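Local coordinates for enoyl-acyl carrier protein reductase (Uncultured bacterium, PDB 6KIA) that probably catalyses the NADH-dependent reduction of enoyl-acyl carrier protein in bacterial fatty acid synthesis and, in this structure, holds NADH, at residues Glu68-Ala73 / Gly79-Val84; Glu40-Asp43 / Thr47-Gly50; Ala143-Met148 / Ala221-Arg226. All blocks are in the same frame, centred on the assembly; numbering follows the deposited sequence.

In the fold
From the N terminus, the chain meets contact 2 first: it closes the short loop between helix 34-43 and strand 47-56. Contact 1 comes next and closes a similarly short connection, in which helix 67-77 runs on for most of the way to strand 80-83. Contact 3 is the long-range one, bringing the end of helix 120-146 to helix 221-229 across 72 intervening residues. The three follow one another in series, neither nested nor crossed. Strands 47-56 and 80-83 are parallel neighbours in the main sheet, with the backbone of Gly50 hydrogen-bonded to those of Arg80 and Ile82. Val49 and Ile82 also touch helix 120-146, so contact 3 fastens helix 221-229 to a helix that itself packs on these strands.

Contact 1 of 3, residues Glu68-Ala73 / Gly79-Val84; sequences EELATA and GRIINV
Ile81 meets Leu70 and Ala73 where helix 67-77 lies against the strand that follows it in a Rossmann-type alpha/beta fold; the helix belongs to the connection between two parallel neighbours of the sheet, strands 47-56 and 80-83. The short segments run roughly antiparallel, 143° between their directions, and their axes come within 8.4 Å. Packing is densest at the methyl end of Ile81. Its CD1 sits 3.5 Å from CB of Ala73, tighter than an ordinary van der Waals contact, and 3.3 Å from O of the same alanine. The chi2 of Ile81, 147°, lies off a staggered position, which is consistent with a squeezed fit beside the helix backbone. The side chains of Leu70 and Ile81 lie alongside each other, pointing opposite ways. With CG anti to the backbone N (chi1 -175°), the leucine side chain swings in toward the strand and sets CD1 of Leu70 at 3.7 Å from Ile81 CG2. Behind this layer Ile81 leans on Thr52 of strand 47-56, and its side chain lies about 11 Å from the bound NADH.

The contact is looser toward Asn83. There CD2 of Leu70 reaches ND2 of Asn83 at 4.0 Å, a simple van der Waals touch; the same nitrogen donates a hydrogen bond to O of Leu65 in the loop before the helix. Asn83 is also the centre of an inverse gamma turn, closed by Val84 N and Ile82 O, where the strand turns a corner. The side of the helix turned from the strand carries the exposed Glu68, Ala71 and Thr72. On it, O of Glu68 accepts from Thr72 N at 3.0 Å and from Thr72 OG1 at 3.2 Å, the two donors arriving from opposite faces of the carbonyl plane.

Contact 2 of 3, residues Glu40-Asp43 / Thr47-Gly50; sequences EARD and TIVG
Ala41 and Arg42 converge on a single side chain of the strand, Ile48, burying 127 Å² between the two short segments. Along the helix, Glu40 comes first and belongs to another surface: its side chain packs on Pro408 and Phe411 of helix 394-413. Ala41 follows, with its CB directed at the strand and 3.9 Å from CD1 of Ile48. This methyl group is buried, and its small size is consistent with the close approach of helix and strand, where the CA atoms of Arg42 and Ile48 are 7.0 Å apart. At Arg42 the backbone itself joins the contact, for its N lies 4.0 Å from CD1 of Ile48. The isoleucine can meet both residues because its chain folds at chi2 (-59°), turning the terminal methyl back instead of extending it. The aliphatic part of Arg42 begins extended and then bends at chi3 (-63°), carrying its outer end past the isoleucine; NE is still 4.5 Å from CG1 of Ile48, a loose flanking contact. Beyond it, NH1 makes a weak hydrogen bond to Asn39 OD1 on the same helix; Arg42 is partly exposed, whereas Ala41 and Ile48 are buried.

Helix 34-43 is the crossover of the beta-alpha-beta unit formed with strands 21-25 and 47-56. Ala41 and Ile48 both pack on Phe22 of the first strand, while strand 47-56 is hydrogen-bonded along its backbone to strand 21-25 through Thr47 and Val49, and to strand 80-83 through Gly50.

Contact 3 of 3, residues Ala143-Met148 / Ala221-Arg226; sequences AELDGM and AAIRAR
OD1 of Asp146 is gripped by two nitrogens of one arginine: NH2 of Arg226 at 2.9 Å and NE of Arg226 at 3.1 Å. This is a side-on salt bridge in which both bonds end on a single oxygen, and both are bent, with N-H...O angles of 145° (NH2) and 139° (NE). The oxygen lies near the guanidinium plane, at its edge, but the carboxylate is turned 83° against that plane. Both nitrogens approach from one face of the carboxylate, NH2 well above its plane and NE nearer to it on the syn side. The Arg226 chain is extended through chi1 and chi2 and bends at chi3, which presents the NE-NH2 edge to OD1.

Next to the ion pair, Ile223 and Leu145 make an apolar contact. CG1 of Ile223 lies 3.4 Å from Asp146 OD1 and 3.9 Å from Asp146 CB. CD1 of Ile223 touches CD2 of Leu145 at 4.1 Å, the two side chains standing nearly perpendicular. Leu145 also packs on Ile82 of strand 80-83.

NH2 of Arg226 also donates a hydrogen bond to O of Ile149, and NH1 forms a second salt bridge, with OD1 of Asp151. The guanidinium lies close to the C-terminal part of helix 120-146, where a positive charge would probably be favourable. The arrangement is a helix-helix packing contact of the Rossmann-type alpha/beta fold, a peripheral salt bridge laid over a small apolar patch.

Contact 1 of 3, residues Glu68-Ala73 / Gly79-Val84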
loop_
_atom_site.group_PDB
_atom_site.type_symbol
_atom_site.label_atom_id
_atom_site.label_comp_id
_atom_site.label_asym_id
_atom_site.label_seq_id
_atom_site.Cartn_x
_atom_site.Cartn_y
_atom_site.Cartn_z
ATOM N N GLU A 68 -16.250 -17.233 16.168
ATOM C CA GLU A 68 -15.134 -16.771 16.985
ATOM C C GLU A 68 -14.195 -15.859 16.195
ATOM O O GLU A 68 -13.838 -14.755 16.639
ATOM C CB GLU A 68 -14.364 -17.978 17.521
ATOM C CG GLU A 68 -12.919 -17.703 17.899
ATOM C CD GLU A 68 -12.131 -18.980 18.133
ATOM O OE1 GLU A 68 -12.750 -20.066 18.174
ATOM O OE2 GLU A 68 -10.892 -18.897 18.254
ATOM N N GLU A 69 -13.816 -16.333 15.011
ATOM C CA GLU A 69 -12.990 -15.553 14.086
ATOM C C GLU A 69 -13.638 -14.217 13.730
ATOM O O GLU A 69 -12.973 -13.165 13.722
ATOM C CB GLU A 69 -12.706 -16.358 12.818
ATOM C CG GLU A 69 -11.723 -17.509 13.018
ATOM C CD GLU A 69 -11.684 -18.473 11.845
ATOM O OE1 GLU A 69 -12.597 -18.432 10.998
ATOM O OE2 GLU A 69 -10.729 -19.276 11.768
ATOM N N LEU A 70 -14.932 -14.260 13.429
ATOM C CA LEU A 70 -15.660 -13.055 13.065
ATOM C C LEU A 70 -15.683 -12.062 14.212
ATOM O O LEU A 70 -15.477 -10.870 14.005
ATOM C CB LEU A 70 -17.093 -13.406 12.639
ATOM C CG LEU A 70 -17.996 -12.288 12.102
ATOM C CD1 LEU A 70 -17.349 -11.579 10.928
ATOM C CD2 LEU A 70 -19.353 -12.853 11.700
ATOM N N ALA A 71 -15.920 -12.551 15.427
ATOM C CA ALA A 71 -15.990 -11.664 16.589
ATOM C C ALA A 71 -14.661 -10.957 16.804
ATOM O O ALA A 71 -14.611 -9.737 17.069
ATOM C CB ALA A 71 -16.386 -12.444 17.838
ATOM N N THR A 72 -13.593 -11.737 16.698
ATOM C CA THR A 72 -12.252 -11.183 16.831
ATOM C C THR A 72 -11.969 -10.117 15.765
ATOM O O THR A 72 -11.526 -9.004 16.083
ATOM C CB THR A 72 -11.206 -12.299 16.757
ATOM O OG1 THR A 72 -11.396 -13.183 17.871
ATOM C CG2 THR A 72 -9.799 -11.723 16.809
ATOM N N ALA A 73 -12.251 -10.454 14.510
ATOM C CA ALA A 73 -12.031 -9.537 13.394
ATOM C C ALA A 73 -12.840 -8.253 13.557
ATOM O O ALA A 73 -12.358 -7.159 13.254
ATOM C CB ALA A 73 -12.365 -10.219 12.073
ATOM N N GLY A 79 -16.111 -2.502 14.053
ATOM C CA GLY A 79 -17.338 -2.423 13.293
ATOM C C GLY A 79 -17.709 -3.782 12.741
ATOM O O GLY A 79 -17.016 -4.771 12.968
ATOM N N ARG A 80 -18.777 -3.822 11.963
ATOM C CA ARG A 80 -19.253 -5.074 11.398
ATOM C C ARG A 80 -18.406 -5.552 10.229
ATOM O O ARG A 80 -17.926 -4.753 9.430
ATOM C CB ARG A 80 -20.693 -4.936 10.922
ATOM C CG ARG A 80 -21.741 -4.976 12.020
ATOM C CD ARG A 80 -23.030 -5.529 11.446
ATOM N NE ARG A 80 -22.735 -6.671 10.584
ATOM C CZ ARG A 80 -23.507 -7.079 9.584
ATOM N NH1 ARG A 80 -23.149 -8.128 8.854
ATOM N NH2 ARG A 80 -24.637 -6.439 9.317
ATOM N N ILE A 81 -18.196 -6.859 10.165
ATOM C CA ILE A 81 -17.534 -7.464 9.017
ATOM C C ILE A 81 -18.545 -8.314 8.277
ATOM O O ILE A 81 -19.270 -9.093 8.888
ATOM C CB ILE A 81 -16.298 -8.279 9.426
ATOM C CG1 ILE A 81 -15.118 -7.316 9.530
ATOM C CG2 ILE A 81 -15.931 -9.324 8.379
ATOM C CD1 ILE A 81 -14.137 -7.656 10.564
ATOM N N ILE A 82 -18.631 -8.121 6.966
ATOM C CA ILE A 82 -19.544 -8.914 6.147
ATOM C C ILE A 82 -18.857 -10.226 5.817
ATOM O O ILE A 82 -17.773 -10.238 5.218
ATOM C CB ILE A 82 -19.959 -8.152 4.878
ATOM C CG1 ILE A 82 -20.742 -6.893 5.275
ATOM C CG2 ILE A 82 -20.789 -9.046 3.949
ATOM C CD1 ILE A 82 -21.081 -5.977 4.125
ATOM N N ASN A 83 -19.448 -11.335 6.261
ATOM C CA ASN A 83 -18.714 -12.598 6.276
ATOM C C ASN A 83 -18.793 -13.333 4.937
ATOM O O ASN A 83 -19.456 -14.362 4.805
ATOM C CB ASN A 83 -19.229 -13.507 7.389
ATOM C CG ASN A 83 -18.231 -14.576 7.764
ATOM O OD1 ASN A 83 -17.148 -14.657 7.180
ATOM N ND2 ASN A 83 -18.609 -15.439 8.703
ATOM N N VAL A 84 -18.074 -12.803 3.957
ATOM C CA VAL A 84 -17.953 -13.409 2.642
ATOM C C VAL A 84 -16.458 -13.424 2.309
ATOM O O VAL A 84 -15.783 -12.416 2.496
ATOM C CB VAL A 84 -18.746 -12.638 1.580
ATOM C CG1 VAL A 84 -18.447 -13.170 0.183
ATOM C CG2 VAL A 84 -20.248 -12.679 1.900
#

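Contact 2 of 3, residues Glu40-Asp43 / Thr47-Gly50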
loop_
_atom_site.group_PDB
_atom_site.type_symbol
_atom_site.label_atom_id
_atom_site.label_comp_id
_atom_site.label_asym_id
_atom_site.label_seq_id
_atom_site.Cartn_x
_atom_site.Cartn_y
_atom_site.Cartn_z
ATOM N N GLU A 40 -9.714 8.131 11.579
ATOM C CA GLU A 40 -10.378 9.390 11.247
ATOM C C GLU A 40 -11.869 9.161 11.083
ATOM O O GLU A 40 -12.721 9.917 11.613
ATOM C CB GLU A 40 -9.787 10.004 9.977
ATOM C CG GLU A 40 -8.409 10.540 10.244
ATOM C CD GLU A 40 -8.458 11.772 11.115
ATOM O OE1 GLU A 40 -9.363 12.611 10.911
ATOM O OE2 GLU A 40 -7.663 11.849 12.061
ATOM N N ALA A 41 -12.186 8.097 10.362
ATOM C CA ALA A 41 -13.589 7.796 10.131
ATOM C C ALA A 41 -14.287 7.529 11.460
ATOM O O ALA A 41 -15.441 7.945 11.667
ATOM C CB ALA A 41 -13.723 6.610 9.211
ATOM N N ARG A 42 -13.578 6.861 12.369
ATOM C CA ARG A 42 -14.167 6.520 13.662
ATOM C C ARG A 42 -14.413 7.814 14.422
ATOM O O ARG A 42 -15.492 7.997 14.999
ATOM C CB ARG A 42 -13.261 5.555 14.453
ATOM C CG ARG A 42 -13.909 4.948 15.695
ATOM C CD ARG A 42 -13.128 3.751 16.259
ATOM N NE ARG A 42 -13.054 2.614 15.340
ATOM C CZ ARG A 42 -11.984 2.290 14.619
ATOM N NH1 ARG A 42 -10.872 3.007 14.704
ATOM N NH2 ARG A 42 -12.024 1.236 13.818
ATOM N N ASP A 43 -13.449 8.743 14.402
ATOM C CA ASP A 43 -13.621 9.923 15.260
ATOM C C ASP A 43 -14.635 10.897 14.671
ATOM O O ASP A 43 -15.163 11.747 15.384
ATOM C CB ASP A 43 -12.297 10.665 15.508
ATOM C CG ASP A 43 -11.190 9.769 16.011
ATOM O OD1 ASP A 43 -11.478 8.795 16.740
ATOM O OD2 ASP A 43 -10.009 10.091 15.728
ATOM N N THR A 47 -20.260 5.057 10.884
ATOM C CA THR A 47 -20.406 3.621 11.003
ATOM C C THR A 47 -19.334 2.897 10.208
ATOM O O THR A 47 -19.152 3.157 9.024
ATOM C CB THR A 47 -21.763 3.173 10.512
ATOM O OG1 THR A 47 -22.761 3.866 11.268
ATOM C CG2 THR A 47 -21.929 1.676 10.711
ATOM N N ILE A 48 -18.614 2.016 10.887
ATOM C CA ILE A 48 -17.490 1.297 10.303
ATOM C C ILE A 48 -17.929 -0.099 9.875
ATOM O O ILE A 48 -18.475 -0.868 10.669
ATOM C CB ILE A 48 -16.299 1.175 11.298
ATOM C CG1 ILE A 48 -15.923 2.534 11.932
ATOM C CG2 ILE A 48 -15.124 0.460 10.642
ATOM C CD1 ILE A 48 -15.520 3.659 10.951
ATOM N N VAL A 49 -17.714 -0.416 8.603
ATOM C CA VAL A 49 -17.990 -1.741 8.065
ATOM C C VAL A 49 -16.744 -2.203 7.305
ATOM O O VAL A 49 -15.982 -1.384 6.795
ATOM C CB VAL A 49 -19.250 -1.736 7.157
ATOM C CG1 VAL A 49 -19.545 -3.131 6.592
ATOM C CG2 VAL A 49 -20.440 -1.231 7.957
ATOM N N GLY A 50 -16.481 -3.504 7.304
ATOM C CA GLY A 50 -15.370 -4.040 6.546
ATOM C C GLY A 50 -15.619 -5.397 5.916
ATOM O O GLY A 50 -16.610 -6.086 6.195
#

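Contact 3 of 3, residues Ala143-Met148 / Ala221-Arg226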
loop_
_atom_site.group_PDB
_atom_site.type_symbol
_atom_site.label_atom_id
_atom_site.label_comp_id
_atom_site.label_asym_id
_atom_site.label_seq_id
_atom_site.Cartn_x
_atom_site.Cartn_y
_atom_site.Cartn_z
ATOM N N ALA A 143 -24.727 -6.632 -1.799
ATOM C CA ALA A 143 -26.137 -6.924 -1.514
ATOM C C ALA A 143 -26.398 -6.730 -0.032
ATOM O O ALA A 143 -27.365 -6.042 0.355
ATOM C CB ALA A 143 -26.493 -8.334 -1.933
ATOM N N GLU A 144 -25.490 -7.247 0.800
ATOM C CA GLU A 144 -25.655 -7.093 2.246
ATOM C C GLU A 144 -25.445 -5.643 2.720
ATOM O O GLU A 144 -26.186 -5.129 3.565
ATOM C CB GLU A 144 -24.705 -8.031 2.984
ATOM C CG GLU A 144 -25.024 -8.181 4.453
ATOM C CD GLU A 144 -24.241 -9.300 5.105
ATOM O OE1 GLU A 144 -23.982 -10.313 4.426
ATOM O OE2 GLU A 144 -23.876 -9.159 6.290
ATOM N N LEU A 145 -24.443 -4.977 2.159
ATOM C CA LEU A 145 -24.113 -3.612 2.523
ATOM C C LEU A 145 -25.230 -2.638 2.144
ATOM O O LEU A 145 -25.475 -1.664 2.847
ATOM C CB LEU A 145 -22.819 -3.199 1.835
ATOM C CG LEU A 145 -22.232 -1.850 2.211
ATOM C CD1 LEU A 145 -21.782 -1.821 3.670
ATOM C CD2 LEU A 145 -21.088 -1.552 1.255
ATOM N N ASP A 146 -25.883 -2.894 1.012
ATOM C CA ASP A 146 -26.927 -1.994 0.527
ATOM C C ASP A 146 -27.991 -1.797 1.600
ATOM O O ASP A 146 -28.475 -0.689 1.804
ATOM C CB ASP A 146 -27.557 -2.535 -0.763
ATOM C CG ASP A 146 -28.614 -1.608 -1.319
ATOM O OD1 ASP A 146 -28.252 -0.524 -1.837
ATOM O OD2 ASP A 146 -29.804 -1.971 -1.249
ATOM N N GLY A 147 -28.315 -2.868 2.313
ATOM C CA GLY A 147 -29.318 -2.805 3.363
ATOM C C GLY A 147 -28.872 -2.039 4.589
ATOM O O GLY A 147 -29.686 -1.674 5.437
ATOM N N MET A 148 -27.573 -1.782 4.678
ATOM C CA MET A 148 -26.990 -1.100 5.828
ATOM C C MET A 148 -26.752 0.403 5.637
ATOM O O MET A 148 -26.437 1.101 6.598
ATOM C CB MET A 148 -25.641 -1.743 6.188
ATOM C CG MET A 148 -25.659 -3.245 6.309
ATOM S SD MET A 148 -23.978 -3.752 6.757
ATOM C CE MET A 148 -24.022 -5.489 6.356
ATOM N N ALA A 221 -22.033 0.042 -7.742
ATOM C CA ALA A 221 -22.704 1.002 -8.618
ATOM C C ALA A 221 -24.149 1.272 -8.228
ATOM O O ALA A 221 -24.590 2.423 -8.286
ATOM C CB ALA A 221 -22.652 0.517 -10.082
ATOM N N ALA A 222 -24.886 0.226 -7.855
ATOM C CA ALA A 222 -26.303 0.370 -7.497
ATOM C C ALA A 222 -26.446 1.189 -6.222
ATOM O O ALA A 222 -27.291 2.090 -6.124
ATOM C CB ALA A 222 -26.958 -0.980 -7.335
ATOM N N ILE A 223 -25.603 0.876 -5.241
ATOM C CA ILE A 223 -25.562 1.662 -4.016
ATOM C C ILE A 223 -25.247 3.125 -4.313
ATOM O O ILE A 223 -25.920 4.037 -3.814
ATOM C CB ILE A 223 -24.498 1.097 -3.028
ATOM C CG1 ILE A 223 -24.910 -0.293 -2.542
ATOM C CG2 ILE A 223 -24.323 2.034 -1.853
ATOM C CD1 ILE A 223 -23.820 -1.023 -1.739
ATOM N N ARG A 224 -24.193 3.343 -5.100
ATOM C CA ARG A 224 -23.758 4.683 -5.499
ATOM C C ARG A 224 -24.917 5.474 -6.117
ATOM O O ARG A 224 -25.167 6.622 -5.742
ATOM C CB ARG A 224 -22.560 4.613 -6.463
ATOM C CG ARG A 224 -22.030 5.976 -6.843
ATOM C CD ARG A 224 -20.704 5.893 -7.631
ATOM N NE ARG A 224 -20.858 5.290 -8.956
ATOM C CZ ARG A 224 -20.437 4.069 -9.284
ATOM N NH1 ARG A 224 -19.832 3.302 -8.381
ATOM N NH2 ARG A 224 -20.625 3.608 -10.518
ATOM N N ALA A 225 -25.570 4.872 -7.104
ATOM C CA ALA A 225 -26.697 5.522 -7.771
ATOM C C ALA A 225 -27.814 5.889 -6.787
ATOM O O ALA A 225 -28.353 7.001 -6.830
ATOM C CB ALA A 225 -27.236 4.634 -8.860
ATOM N N ARG A 226 -28.142 4.968 -5.887
ATOM C CA ARG A 226 -29.261 5.217 -4.988
ATOM C C ARG A 226 -28.916 6.351 -4.010
ATOM O O ARG A 226 -29.755 7.227 -3.722
ATOM C CB ARG A 226 -29.666 3.930 -4.247
ATOM C CG ARG A 226 -30.560 4.148 -3.016
ATOM C CD ARG A 226 -30.954 2.845 -2.332
ATOM N NE ARG A 226 -29.825 2.144 -1.717
ATOM C CZ ARG A 226 -29.355 2.434 -0.510
ATOM N NH1 ARG A 226 -29.906 3.423 0.189
ATOM N NH2 ARG A 226 -28.328 1.754 -0.009
#